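Local coordinates for protein FI20010p1 (Drosophila melanogaster, PDB 7CFB) that probably helps assemble the piRNA amplification complex for gene silencing, through an extended Tudor domain captured here without ligand, at residues T51-S56 with N174-I179; V57-N62 with N168-V173; C63-K68 with A154-C159; N106-R111 with I128-H133; C159-C164 with L189-V194. All coordinates share one frame; numbering follows the deposited sequence.

Contact 1: T51-S56 with N174-I179; sequences TAVLAS and NTYIKI
Ala52 and Ile177 form the central hydrogen-bonded pair of this antiparallel pairing: Ile177 N donates to Ala52 O at 2.9 Å, and Ala52 N returns the bond to Ile177 O. Two more backbone bonds, Leu54 N to Thr175 O and Asn174 N to Leu54 O, carry the pairing on to Asn174, where a water donates to both Ala55 O and Asn174 OD1.

Among the apolar contacts, Val53 CG2 lies over one face of the Tyr176 ring, 3.7 Å from its centroid, in a CH-pi contact. The valine turns its other methyl, CG1, anti to the backbone N (chi1 172°), which leaves CG2 as the branch above the ring. Thr51 CG2 nears Tyr176 CD1 obliquely at 4.0 Å. A serine in place of Tyr176 would probably leave both methyls without their aromatic partner and open a gap beside Val53.

At the far end Lys178 runs beside Thr51 and bends its tip so that NZ makes a weak 3.3 Å bond to OG1.

The pairing joins the first and fourth strands of the OB-like sheet of an extended Tudor domain. Helix 215-228 meets Val53 through Leu221 and bonds Asn174 ND2 through Asp225, while strand 64-67 flanks strand 49-57.

Contact 2: V57-N62 with N168-V173; sequences VDVTDN and NMHCFV
The side chain of Val57 rests against the backbone and CB of His170, with CG1 3.9 Å from His170 CB. Its other branch, CG2, turns to Val173, whose CG2 it meets at 4.0 Å, and also brushes the chain at Met169. The imidazole meets the loop by its edge: Val57 O lies near the ring plane, 3.5 Å from His170 CD2. With CG anti to the backbone N (chi1 -173°), the ring is carried toward the loop, where it crosses the valines at a slant and Val59 CG2 also nears CD2 at 4.0 Å. No hydrogen bond crosses between the segments; van der Waals packing makes most of the contact.

The segments are the last residue of strand 49-57 with the loop that leads to strand 64-67, and the short helix 166-169 with the turns that follow it. This helix is set between the third and fourth strands in chain order, as is usual for an OB fold.

One step further out, Asp58 shapes the loop as an Asx turn. Its OD1 accepts from Thr60 OG1 at 2.8 Å, on the syn side, and from Thr60 N at 3.1 Å, the latter approaching from above the carboxylate plane. Asp61 N binds Asp58 O at 3.0 Å, and the Asp61 carboxylate reaches Arg158 in a salt bridge. On the helical side, Phe172 N donates to Met169 O at 2.9 Å, and Phe172 O in turn accepts from Thr175 OG1.

Contact 3: C63-K68 with A154-C159; sequences CAYVAK and AQAIRC
The carbonyl oxygen of Val66 takes the N-H of Ile157 at 2.8 Å, and Val66 N returns the bond to Ile157 O. With the matching pair Ala64 and Cys159, this makes a regular antiparallel pairing of the second and third strands of the OB-like sheet, which are far apart in sequence because the Tudor module is inserted between them.

On the side of the sheet that carries Tyr65 and Arg158, the arginine stretches out from CG to NE, its CG anti to the backbone N (chi1 -167°), and its aliphatic part passes the tyrosine from CE2 to OH. The two flat groups stand almost perpendicular, 82° apart. Tyr65 OH meets the guanidinium at its edge, in a weak 3.4 Å bond from Arg158 NH2, a nitrogen that also holds Asp61. One guanidinium face lies against Cys63, whose CB sits 3.5 Å above the plane, over its centre, while Cys63 SG approaches Arg158 NH2 to 3.3 Å.

The opposite side, with Ala64, Val66, Ile157 and Cys159, is apolar, Val66 CG2 lying 4.4 Å from Ile157 CB. At the far end Gln155 OE1 accepts from Trp69 N, and Gln155 O receives a CA-H contact from Ala67 CA at 3.3 Å.

Contact 4: N106-R111 with I128-H133; sequences NNIITR and IDFGEH
Ile108 points its CD1 at the rim of the Phe130 ring, lying in the ring plane 4.0 Å from CZ. Two residues on, Thr110 approaches the same ring from above: OG1 stands 3.3 Å over one face, displaced toward the rim at CZ. With this oxygen anti to the backbone N (chi1 -161°), the hydroxyl also reaches a water, which donates to Arg111 O and accepts from Asp129 N, tying strand to turn where no direct backbone bond does so.

Arg111 carries the polar core. It grips Asp129 side-on, NE to OD2 and NH2 to OD1, both at 2.9 Å, each oxygen using its syn lone pair. Guanidinium and carboxylate lie nearly coplanar, 17° apart, and the NE bond is almost straight. Over one guanidinium face, Ile128 CD1 sits 3.5 Å above the centre. A second water takes the Arg111 N-H and donates to Asp129 OD2. NH1 also reaches Leu152 O and NH2 a second acceptor, Pro153 O, while Asp129 OD1 accepts from Gln155 N. A methionine in place of Arg111 would probably leave the buried Asp129 carboxylate without its countercharge and the carbonyls of Leu152 and Pro153 without their donor.

Next in the turn, Phe130 O accepts from Ser56 OG. The buried arginine-aspartate pair fastens strand 108-117 of the Tudor core to the turn leading into strand 132-136, at the seam with the OB-like module of an extended Tudor domain.

Contact 5: C159-C164 with L189-V194; sequences CDLINC and LVAEPV
Ala191 packs its CB against Cys159 SG at 3.6 Å, on the buried side of a parallel strand pair. The sulfur is directed there by a first torsion that holds it anti to the backbone N (chi1 -171°), and it also meets Leu189 CB. Past this buried stretch, Leu161 CD2 reaches Pro193 CD at 3.9 Å, and Cys164 CB lies 3.7 Å from Pro193 CG. Met169 of helix 166-169 touches both Cys164 and Pro193 and so extends this packing.

The backbone frame between the two sides is short and regular: Asp160 N to Leu189 O at 2.7 Å, then Ala191 N to Asp160 O and Ile162 N to Ala191 O, both at 3.1 Å. Parallel pairing of the third and fifth strands is a hallmark of the OB fold, and strand 176-184 flanks strand 189-194 on its other edge.

The other side is looser and largely turned to solvent, with Asp160 exposed there. Ile162 supplies the main apolar touch, laying CD1 3.8 Å from Val190 CG1, and its CG1 passes Glu192 CB at 4.0 Å, the two side chains crossing at about a right angle.

Contacts 1, 3 and 5 are three joints of one OB-like sheet whose first and last strands also pair. The centres of contacts 1 and 3 lie about 9 Å apart. Those of contacts 1 and 5 are about 11 Å apart, and those of contacts 3 and 5, which share Cys159, about 12 Å. Strands 49-57 and 64-67 link contacts 1 and 3, through Val53 N to Ala67 O at 2.9 Å. The centre of contact 2 lies about 12 Å from those of these three, and it touches all of them. Contact 4 belongs to the inserted Tudor module, its centre about 13 Å from that of contact 3. Gln155 and Ser56 bond its turn to contacts 3 and 1, so the two modules meet there.

Contact 1: T51-S56 with N174-I179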
# COMPACT_ATOMS: atom_id res chain seq x y z
N THR A 51 -7.01 16.71 -3.52
CA THR A 51 -6.72 16.33 -2.13
C THR A 51 -6.47 14.82 -2.09
O THR A 51 -7.27 14.06 -2.62
CB THR A 51 -7.88 16.72 -1.21
OG1 THR A 51 -8.19 18.08 -1.47
CG2 THR A 51 -7.56 16.54 0.25
N ALA A 52 -5.32 14.43 -1.55
CA ALA A 52 -4.96 13.02 -1.42
C ALA A 52 -4.04 12.83 -0.22
O ALA A 52 -3.42 13.76 0.19
CB ALA A 52 -4.29 12.55 -2.66
N VAL A 53 -4.06 11.64 0.33
CA VAL A 53 -3.16 11.25 1.43
C VAL A 53 -1.78 11.00 0.84
O VAL A 53 -1.71 10.38 -0.17
CB VAL A 53 -3.67 9.97 2.11
CG1 VAL A 53 -2.68 9.44 3.11
CG2 VAL A 53 -5.02 10.18 2.74
N LEU A 54 -0.74 11.49 1.49
CA LEU A 54 0.63 11.18 1.05
C LEU A 54 0.89 9.80 1.65
O LEU A 54 1.14 9.71 2.82
CB LEU A 54 1.59 12.23 1.61
CG LEU A 54 3.07 11.99 1.34
CD1 LEU A 54 3.31 11.76 -0.12
CD2 LEU A 54 3.92 13.13 1.83
N ALA A 55 0.73 8.76 0.84
CA ALA A 55 0.82 7.37 1.31
C ALA A 55 2.22 7.03 1.82
O ALA A 55 2.32 6.51 2.88
CB ALA A 55 0.42 6.46 0.19
N SER A 56 3.24 7.38 1.07
CA SER A 56 4.62 7.08 1.47
C SER A 56 5.57 7.96 0.68
O SER A 56 5.21 8.43 -0.38
CB SER A 56 4.95 5.63 1.27
OG SER A 56 4.78 5.24 -0.06
N ASN A 174 1.01 10.03 5.69
CA ASN A 174 -0.25 9.69 6.39
C ASN A 174 -0.99 10.97 6.78
O ASN A 174 -1.64 10.96 7.76
CB ASN A 174 -0.09 8.67 7.51
CG ASN A 174 0.29 7.30 7.02
OD1 ASN A 174 -0.36 6.76 6.15
ND2 ASN A 174 1.33 6.74 7.59
N THR A 175 -0.83 12.03 6.00
CA THR A 175 -1.62 13.27 6.18
C THR A 175 -2.23 13.64 4.83
O THR A 175 -1.73 13.19 3.82
CB THR A 175 -0.81 14.44 6.74
OG1 THR A 175 0.11 14.87 5.76
CG2 THR A 175 -0.09 14.10 8.03
N TYR A 176 -3.32 14.39 4.85
CA TYR A 176 -3.94 14.87 3.60
C TYR A 176 -3.16 16.08 3.08
O TYR A 176 -2.84 16.95 3.84
CB TYR A 176 -5.41 15.22 3.79
CG TYR A 176 -6.33 14.04 3.91
CD1 TYR A 176 -6.89 13.47 2.79
CD2 TYR A 176 -6.63 13.50 5.13
CE1 TYR A 176 -7.73 12.38 2.90
CE2 TYR A 176 -7.47 12.42 5.26
CZ TYR A 176 -8.02 11.86 4.14
OH TYR A 176 -8.84 10.79 4.26
N ILE A 177 -2.86 16.07 1.79
CA ILE A 177 -2.16 17.20 1.12
C ILE A 177 -2.92 17.60 -0.13
O ILE A 177 -3.84 16.89 -0.51
CB ILE A 177 -0.70 16.84 0.77
CG1 ILE A 177 -0.59 15.72 -0.26
CG2 ILE A 177 0.11 16.56 2.00
CD1 ILE A 177 0.78 15.59 -0.84
N LYS A 178 -2.57 18.73 -0.70
CA LYS A 178 -3.15 19.15 -1.99
C LYS A 178 -2.02 19.17 -3.01
O LYS A 178 -0.99 19.69 -2.69
CB LYS A 178 -3.88 20.49 -1.89
CG LYS A 178 -4.92 20.60 -0.79
CD LYS A 178 -5.75 21.85 -0.85
CE LYS A 178 -6.75 21.96 0.28
NZ LYS A 178 -7.62 20.76 0.40
N ILE A 179 -2.23 18.55 -4.16
CA ILE A 179 -1.18 18.48 -5.21
C ILE A 179 -1.71 19.05 -6.52
O ILE A 179 -2.84 18.79 -6.83
CB ILE A 179 -0.70 17.03 -5.41
CG1 ILE A 179 -1.87 16.08 -5.66
CG2 ILE A 179 0.19 16.55 -4.28
CD1 ILE A 179 -1.49 14.84 -6.36
O HOH W 1 0.17 5.22 3.93

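Contact 2: V57-N62 with N168-V173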
# COMPACT_ATOMS: atom_id res chain seq x y z
N VAL A 57 6.74 8.19 1.22
CA VAL A 57 7.74 8.97 0.47
C VAL A 57 8.95 8.05 0.46
O VAL A 57 9.40 7.72 1.52
CB VAL A 57 7.98 10.32 1.13
CG1 VAL A 57 9.34 10.90 0.81
CG2 VAL A 57 6.89 11.30 0.77
N ASP A 58 9.34 7.56 -0.69
CA ASP A 58 10.48 6.62 -0.68
C ASP A 58 11.70 7.43 -1.05
O ASP A 58 12.03 7.48 -2.23
CB ASP A 58 10.22 5.47 -1.65
CG ASP A 58 11.35 4.47 -1.70
OD1 ASP A 58 12.31 4.68 -1.00
OD2 ASP A 58 11.22 3.49 -2.43
N VAL A 59 12.48 7.84 -0.05
CA VAL A 59 13.66 8.73 -0.27
C VAL A 59 14.88 7.95 -0.78
O VAL A 59 15.89 8.58 -0.95
CB VAL A 59 13.98 9.66 0.92
CG1 VAL A 59 14.65 10.93 0.45
CG2 VAL A 59 12.73 10.05 1.69
N THR A 60 14.70 6.65 -0.95
CA THR A 60 15.74 5.78 -1.51
C THR A 60 15.43 5.55 -2.97
O THR A 60 16.28 5.08 -3.67
CB THR A 60 15.79 4.45 -0.75
OG1 THR A 60 14.85 3.57 -1.35
CG2 THR A 60 15.43 4.64 0.70
N ASP A 61 14.17 5.76 -3.39
CA ASP A 61 13.75 5.56 -4.81
C ASP A 61 13.26 6.87 -5.43
O ASP A 61 12.72 6.84 -6.55
CB ASP A 61 12.70 4.45 -4.92
CG ASP A 61 12.51 3.95 -6.34
OD1 ASP A 61 13.52 3.77 -7.04
OD2 ASP A 61 11.34 3.74 -6.73
N ASN A 62 13.45 7.98 -4.71
CA ASN A 62 13.03 9.36 -5.06
C ASN A 62 11.50 9.55 -5.08
O ASN A 62 11.06 10.46 -4.43
CB ASN A 62 13.77 9.92 -6.28
CG ASN A 62 13.78 11.43 -6.35
OD1 ASN A 62 13.38 12.12 -5.41
ND2 ASN A 62 14.19 11.96 -7.49
N ASN A 168 11.60 16.82 3.51
CA ASN A 168 10.61 17.50 4.38
C ASN A 168 9.23 16.88 4.18
O ASN A 168 8.52 16.75 5.15
CB ASN A 168 10.61 19.02 4.25
CG ASN A 168 9.80 19.64 5.36
OD1 ASN A 168 9.79 19.12 6.47
ND2 ASN A 168 9.08 20.70 5.06
N MET A 169 8.92 16.45 2.96
CA MET A 169 7.63 15.82 2.58
C MET A 169 7.43 14.51 3.34
O MET A 169 6.33 14.22 3.69
CB MET A 169 7.56 15.59 1.08
CG MET A 169 7.42 16.85 0.28
SD MET A 169 6.11 17.93 0.80
CE MET A 169 4.70 16.91 0.38
N HIS A 170 8.52 13.80 3.67
CA HIS A 170 8.50 12.51 4.39
C HIS A 170 7.81 12.64 5.75
O HIS A 170 7.18 11.69 6.14
CB HIS A 170 9.91 11.94 4.54
CG HIS A 170 9.89 10.58 5.11
ND1 HIS A 170 9.72 10.35 6.44
CD2 HIS A 170 9.95 9.37 4.53
CE1 HIS A 170 9.70 9.06 6.66
NE2 HIS A 170 9.85 8.45 5.52
N CYS A 171 7.89 13.81 6.39
CA CYS A 171 7.25 14.01 7.72
C CYS A 171 5.72 14.11 7.57
O CYS A 171 5.01 13.86 8.56
CB CYS A 171 7.78 15.27 8.39
SG CYS A 171 9.44 15.74 7.83
N PHE A 172 5.25 14.48 6.37
CA PHE A 172 3.81 14.64 6.07
C PHE A 172 3.16 13.34 5.57
O PHE A 172 2.05 13.39 5.10
CB PHE A 172 3.59 15.82 5.13
CG PHE A 172 3.78 17.11 5.85
CD1 PHE A 172 3.02 17.40 6.97
CD2 PHE A 172 4.78 17.98 5.49
CE1 PHE A 172 3.20 18.57 7.67
CE2 PHE A 172 4.97 19.15 6.21
CZ PHE A 172 4.18 19.44 7.29
N VAL A 173 3.85 12.21 5.69
CA VAL A 173 3.26 10.90 5.30
C VAL A 173 2.07 10.61 6.23
O VAL A 173 2.14 10.95 7.40
CB VAL A 173 4.31 9.77 5.29
CG1 VAL A 173 3.73 8.38 5.18
CG2 VAL A 173 5.31 9.95 4.18

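Contact 3: C63-K68 with A154-C159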
# COMPACT_ATOMS: atom_id res chain seq x y z
N CYS A 63 10.74 8.70 -5.75
CA CYS A 63 9.28 8.84 -5.94
C CYS A 63 8.49 8.72 -4.64
O CYS A 63 8.98 8.15 -3.70
CB CYS A 63 8.77 7.68 -6.77
SG CYS A 63 8.48 6.29 -5.67
N ALA A 64 7.29 9.28 -4.67
CA ALA A 64 6.30 9.30 -3.58
C ALA A 64 5.02 8.61 -4.05
O ALA A 64 4.94 8.21 -5.19
CB ALA A 64 6.02 10.70 -3.17
N TYR A 65 4.10 8.37 -3.13
CA TYR A 65 2.81 7.73 -3.45
C TYR A 65 1.66 8.52 -2.85
O TYR A 65 1.75 8.94 -1.72
CB TYR A 65 2.84 6.28 -2.99
CG TYR A 65 3.72 5.37 -3.80
CD1 TYR A 65 5.06 5.25 -3.52
CD2 TYR A 65 3.20 4.62 -4.83
CE1 TYR A 65 5.88 4.42 -4.25
CE2 TYR A 65 4.00 3.78 -5.57
CZ TYR A 65 5.34 3.68 -5.28
OH TYR A 65 6.13 2.87 -6.00
N VAL A 66 0.60 8.70 -3.62
CA VAL A 66 -0.61 9.42 -3.15
C VAL A 66 -1.81 8.48 -3.25
O VAL A 66 -1.82 7.65 -4.13
CB VAL A 66 -0.85 10.75 -3.87
CG1 VAL A 66 0.24 11.75 -3.54
CG2 VAL A 66 -0.99 10.58 -5.35
N ALA A 67 -2.73 8.60 -2.30
CA ALA A 67 -3.93 7.74 -2.25
C ALA A 67 -5.17 8.58 -1.99
O ALA A 67 -5.16 9.37 -1.08
CB ALA A 67 -3.76 6.69 -1.20
N LYS A 68 -6.18 8.38 -2.82
CA LYS A 68 -7.45 9.11 -2.64
C LYS A 68 -8.16 8.66 -1.37
O LYS A 68 -8.64 9.51 -0.70
CB LYS A 68 -8.30 9.06 -3.90
CG LYS A 68 -8.29 10.34 -4.70
CD LYS A 68 -8.95 11.44 -3.98
CE LYS A 68 -9.40 12.58 -4.85
NZ LYS A 68 -9.88 13.70 -4.01
N ALA A 154 -5.86 -0.47 -6.33
CA ALA A 154 -4.79 -0.17 -5.37
C ALA A 154 -4.86 1.31 -5.09
O ALA A 154 -4.92 2.06 -6.00
CB ALA A 154 -3.46 -0.54 -5.98
N GLN A 155 -4.86 1.67 -3.83
CA GLN A 155 -4.93 3.08 -3.41
C GLN A 155 -3.67 3.86 -3.77
O GLN A 155 -3.79 5.01 -4.10
CB GLN A 155 -5.27 3.16 -1.92
CG GLN A 155 -6.65 2.60 -1.62
CD GLN A 155 -7.70 3.41 -2.33
OE1 GLN A 155 -7.88 4.57 -2.06
NE2 GLN A 155 -8.39 2.80 -3.26
N ALA A 156 -2.51 3.23 -3.67
CA ALA A 156 -1.25 3.97 -3.83
C ALA A 156 -0.87 4.21 -5.28
O ALA A 156 -0.56 3.28 -5.97
CB ALA A 156 -0.16 3.29 -3.05
N ILE A 157 -0.83 5.48 -5.66
CA ILE A 157 -0.47 5.90 -7.04
C ILE A 157 0.93 6.51 -7.03
O ILE A 157 1.16 7.43 -6.30
CB ILE A 157 -1.51 6.86 -7.64
CG1 ILE A 157 -2.93 6.33 -7.54
CG2 ILE A 157 -1.13 7.19 -9.06
CD1 ILE A 157 -3.14 5.04 -8.24
N ARG A 158 1.81 5.99 -7.87
CA ARG A 158 3.21 6.47 -7.96
C ARG A 158 3.17 7.92 -8.44
O ARG A 158 2.41 8.23 -9.32
CB ARG A 158 4.01 5.56 -8.88
CG ARG A 158 5.52 5.76 -8.82
CD ARG A 158 6.30 4.62 -9.44
NE ARG A 158 7.63 5.13 -9.68
CZ ARG A 158 8.72 4.84 -8.99
NH1 ARG A 158 9.86 5.40 -9.31
NH2 ARG A 158 8.66 4.00 -7.97
N CYS A 159 3.97 8.75 -7.81
CA CYS A 159 3.97 10.19 -8.08
C CYS A 159 5.37 10.78 -7.98
O CYS A 159 5.99 10.65 -6.95
CB CYS A 159 3.09 10.82 -7.02
SG CYS A 159 2.73 12.56 -7.29
O HOH W 2 -5.95 6.79 -4.75

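Contact 4: N106-R111 with I128-H133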
# COMPACT_ATOMS: atom_id res chain seq x y z
N ASN A 106 0.74 -3.49 15.60
CA ASN A 106 -0.06 -2.25 15.49
C ASN A 106 -1.53 -2.53 15.18
O ASN A 106 -2.23 -1.62 14.90
CB ASN A 106 0.66 -1.25 14.61
CG ASN A 106 2.04 -1.02 15.15
OD1 ASN A 106 3.01 -1.38 14.53
ND2 ASN A 106 2.13 -0.47 16.34
N ASN A 107 -1.90 -3.79 15.17
CA ASN A 107 -3.31 -4.21 14.99
C ASN A 107 -4.00 -3.66 13.73
O ASN A 107 -5.12 -3.20 13.84
CB ASN A 107 -4.11 -3.97 16.27
CG ASN A 107 -5.20 -4.99 16.46
OD1 ASN A 107 -5.09 -6.12 15.99
ND2 ASN A 107 -6.27 -4.58 17.09
N ILE A 108 -3.35 -3.70 12.57
CA ILE A 108 -4.05 -3.29 11.31
C ILE A 108 -3.86 -4.39 10.28
O ILE A 108 -2.96 -5.16 10.41
CB ILE A 108 -3.61 -1.92 10.78
CG1 ILE A 108 -2.24 -1.96 10.12
CG2 ILE A 108 -3.71 -0.85 11.84
CD1 ILE A 108 -2.06 -0.88 9.11
N ILE A 109 -4.77 -4.48 9.33
CA ILE A 109 -4.67 -5.51 8.26
C ILE A 109 -4.65 -4.79 6.92
O ILE A 109 -5.61 -4.10 6.61
CB ILE A 109 -5.80 -6.52 8.39
CG1 ILE A 109 -5.69 -7.32 9.69
CG2 ILE A 109 -5.86 -7.41 7.18
CD1 ILE A 109 -6.78 -8.33 9.85
N THR A 110 -3.62 -5.02 6.13
CA THR A 110 -3.45 -4.30 4.86
C THR A 110 -3.37 -5.25 3.67
O THR A 110 -2.94 -6.35 3.85
CB THR A 110 -2.22 -3.40 4.95
OG1 THR A 110 -2.28 -2.39 3.95
CG2 THR A 110 -0.93 -4.17 4.86
N ARG A 111 -3.75 -4.76 2.49
CA ARG A 111 -3.74 -5.54 1.22
C ARG A 111 -2.30 -5.71 0.77
O ARG A 111 -1.54 -4.79 0.89
CB ARG A 111 -4.68 -4.95 0.17
CG ARG A 111 -6.11 -4.80 0.63
CD ARG A 111 -7.07 -4.67 -0.53
NE ARG A 111 -6.81 -3.45 -1.23
CZ ARG A 111 -7.19 -3.19 -2.46
NH1 ARG A 111 -7.87 -4.07 -3.15
NH2 ARG A 111 -6.87 -2.05 -2.99
N ILE A 128 -0.03 -2.76 -1.62
CA ILE A 128 -0.71 -2.05 -2.74
C ILE A 128 -1.34 -0.74 -2.29
O ILE A 128 -1.41 0.15 -3.08
CB ILE A 128 -1.65 -2.97 -3.54
CG1 ILE A 128 -2.93 -3.32 -2.78
CG2 ILE A 128 -0.93 -4.20 -4.02
CD1 ILE A 128 -3.91 -4.11 -3.56
N ASP A 129 -1.88 -0.68 -1.09
CA ASP A 129 -2.55 0.55 -0.60
C ASP A 129 -1.56 1.57 -0.03
O ASP A 129 -1.95 2.70 0.05
CB ASP A 129 -3.73 0.21 0.30
CG ASP A 129 -4.75 -0.66 -0.40
OD1 ASP A 129 -4.94 -0.47 -1.57
OD2 ASP A 129 -5.27 -1.53 0.21
N PHE A 130 -0.37 1.14 0.39
CA PHE A 130 0.64 2.05 0.99
C PHE A 130 1.80 2.40 0.04
O PHE A 130 2.50 3.31 0.33
CB PHE A 130 1.26 1.44 2.24
CG PHE A 130 0.30 1.09 3.35
CD1 PHE A 130 -1.00 1.53 3.34
CD2 PHE A 130 0.72 0.30 4.41
CE1 PHE A 130 -1.87 1.18 4.36
CE2 PHE A 130 -0.15 -0.02 5.44
CZ PHE A 130 -1.44 0.42 5.41
N GLY A 131 1.92 1.72 -1.08
CA GLY A 131 3.04 1.96 -1.99
C GLY A 131 4.38 1.55 -1.42
O GLY A 131 5.34 2.16 -1.77
N GLU A 132 4.40 0.50 -0.59
CA GLU A 132 5.68 0.09 0.04
C GLU A 132 6.06 -1.33 -0.35
O GLU A 132 5.18 -2.20 -0.39
CB GLU A 132 5.52 0.07 1.56
CG GLU A 132 5.40 1.44 2.17
CD GLU A 132 5.23 1.32 3.67
OE1 GLU A 132 5.13 0.18 4.17
OE2 GLU A 132 5.19 2.37 4.34
N HIS A 133 7.35 -1.53 -0.62
CA HIS A 133 7.86 -2.89 -0.91
C HIS A 133 8.48 -3.39 0.38
O HIS A 133 9.15 -2.63 1.00
CB HIS A 133 8.82 -2.91 -2.09
CG HIS A 133 8.21 -2.40 -3.34
ND1 HIS A 133 7.62 -3.21 -4.24
CD2 HIS A 133 8.10 -1.16 -3.83
CE1 HIS A 133 7.17 -2.51 -5.23
NE2 HIS A 133 7.43 -1.26 -5.00
O HOH W 3 -1.37 -2.10 1.34
O HOH W 4 -4.85 -1.96 2.85

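Contact 5: C159-C164 with L189-V194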
# COMPACT_ATOMS: atom_id res chain seq x y z
N CYS A 159 3.97 8.75 -7.81
CA CYS A 159 3.97 10.19 -8.08
C CYS A 159 5.37 10.78 -7.98
O CYS A 159 5.99 10.65 -6.95
CB CYS A 159 3.09 10.82 -7.02
SG CYS A 159 2.73 12.56 -7.29
N ASP A 160 5.78 11.49 -9.01
CA ASP A 160 7.05 12.24 -9.00
C ASP A 160 6.69 13.61 -8.46
O ASP A 160 5.98 14.33 -9.12
CB ASP A 160 7.67 12.24 -10.39
CG ASP A 160 8.87 13.16 -10.56
OD1 ASP A 160 9.26 13.80 -9.59
OD2 ASP A 160 9.38 13.23 -11.67
N LEU A 161 7.09 13.92 -7.24
CA LEU A 161 6.77 15.24 -6.64
C LEU A 161 7.87 16.22 -7.06
O LEU A 161 9.01 15.89 -6.87
CB LEU A 161 6.68 15.14 -5.12
CG LEU A 161 5.42 14.49 -4.56
CD1 LEU A 161 5.55 14.29 -3.08
CD2 LEU A 161 4.18 15.27 -4.87
N ILE A 162 7.50 17.38 -7.56
CA ILE A 162 8.48 18.38 -8.06
C ILE A 162 8.31 19.69 -7.31
O ILE A 162 7.30 19.86 -6.67
CB ILE A 162 8.33 18.57 -9.57
CG1 ILE A 162 7.00 19.23 -9.91
CG2 ILE A 162 8.49 17.25 -10.30
CD1 ILE A 162 6.77 19.34 -11.37
N ASN A 163 9.33 20.54 -7.37
CA ASN A 163 9.34 21.87 -6.73
C ASN A 163 9.09 21.73 -5.24
O ASN A 163 8.27 22.45 -4.73
CB ASN A 163 8.39 22.84 -7.42
CG ASN A 163 8.47 22.84 -8.93
OD1 ASN A 163 7.46 22.95 -9.61
ND2 ASN A 163 9.66 22.73 -9.49
N CYS A 164 9.71 20.76 -4.59
CA CYS A 164 9.50 20.63 -3.14
C CYS A 164 10.68 19.89 -2.50
O CYS A 164 11.44 19.28 -3.22
CB CYS A 164 8.22 19.86 -2.82
SG CYS A 164 8.20 18.19 -3.49
N LEU A 189 2.20 9.79 -11.85
CA LEU A 189 1.82 11.20 -11.85
C LEU A 189 3.04 12.09 -11.69
O LEU A 189 4.01 11.70 -11.10
CB LEU A 189 0.93 11.47 -10.63
CG LEU A 189 -0.36 10.68 -10.46
CD1 LEU A 189 -1.05 11.10 -9.18
CD2 LEU A 189 -1.28 10.88 -11.64
N VAL A 190 2.94 13.27 -12.26
CA VAL A 190 3.91 14.34 -11.97
C VAL A 190 3.06 15.38 -11.28
O VAL A 190 2.18 15.90 -11.90
CB VAL A 190 4.61 14.86 -13.23
CG1 VAL A 190 5.41 16.10 -12.93
CG2 VAL A 190 5.47 13.79 -13.87
N ALA A 191 3.30 15.60 -10.01
CA ALA A 191 2.50 16.54 -9.22
C ALA A 191 3.38 17.41 -8.32
O ALA A 191 4.42 16.99 -7.92
CB ALA A 191 1.50 15.79 -8.40
N GLU A 192 2.90 18.60 -8.02
CA GLU A 192 3.61 19.56 -7.16
C GLU A 192 2.74 19.79 -5.94
O GLU A 192 1.61 20.12 -6.10
CB GLU A 192 3.85 20.81 -8.00
CG GLU A 192 4.01 22.06 -7.19
CD GLU A 192 4.46 23.25 -8.01
OE1 GLU A 192 4.42 23.17 -9.20
OE2 GLU A 192 4.84 24.22 -7.42
N PRO A 193 3.21 19.59 -4.70
CA PRO A 193 2.35 19.82 -3.57
C PRO A 193 2.11 21.31 -3.37
O PRO A 193 2.95 22.08 -3.68
CB PRO A 193 3.14 19.24 -2.41
CG PRO A 193 4.55 19.29 -2.85
CD PRO A 193 4.50 19.09 -4.34
N VAL A 194 0.93 21.64 -2.89
CA VAL A 194 0.64 23.05 -2.56
C VAL A 194 0.83 23.14 -1.06
O VAL A 194 0.37 22.26 -0.34
CB VAL A 194 -0.73 23.53 -3.08
CG1 VAL A 194 -0.86 23.26 -4.56
CG2 VAL A 194 -1.87 22.90 -2.35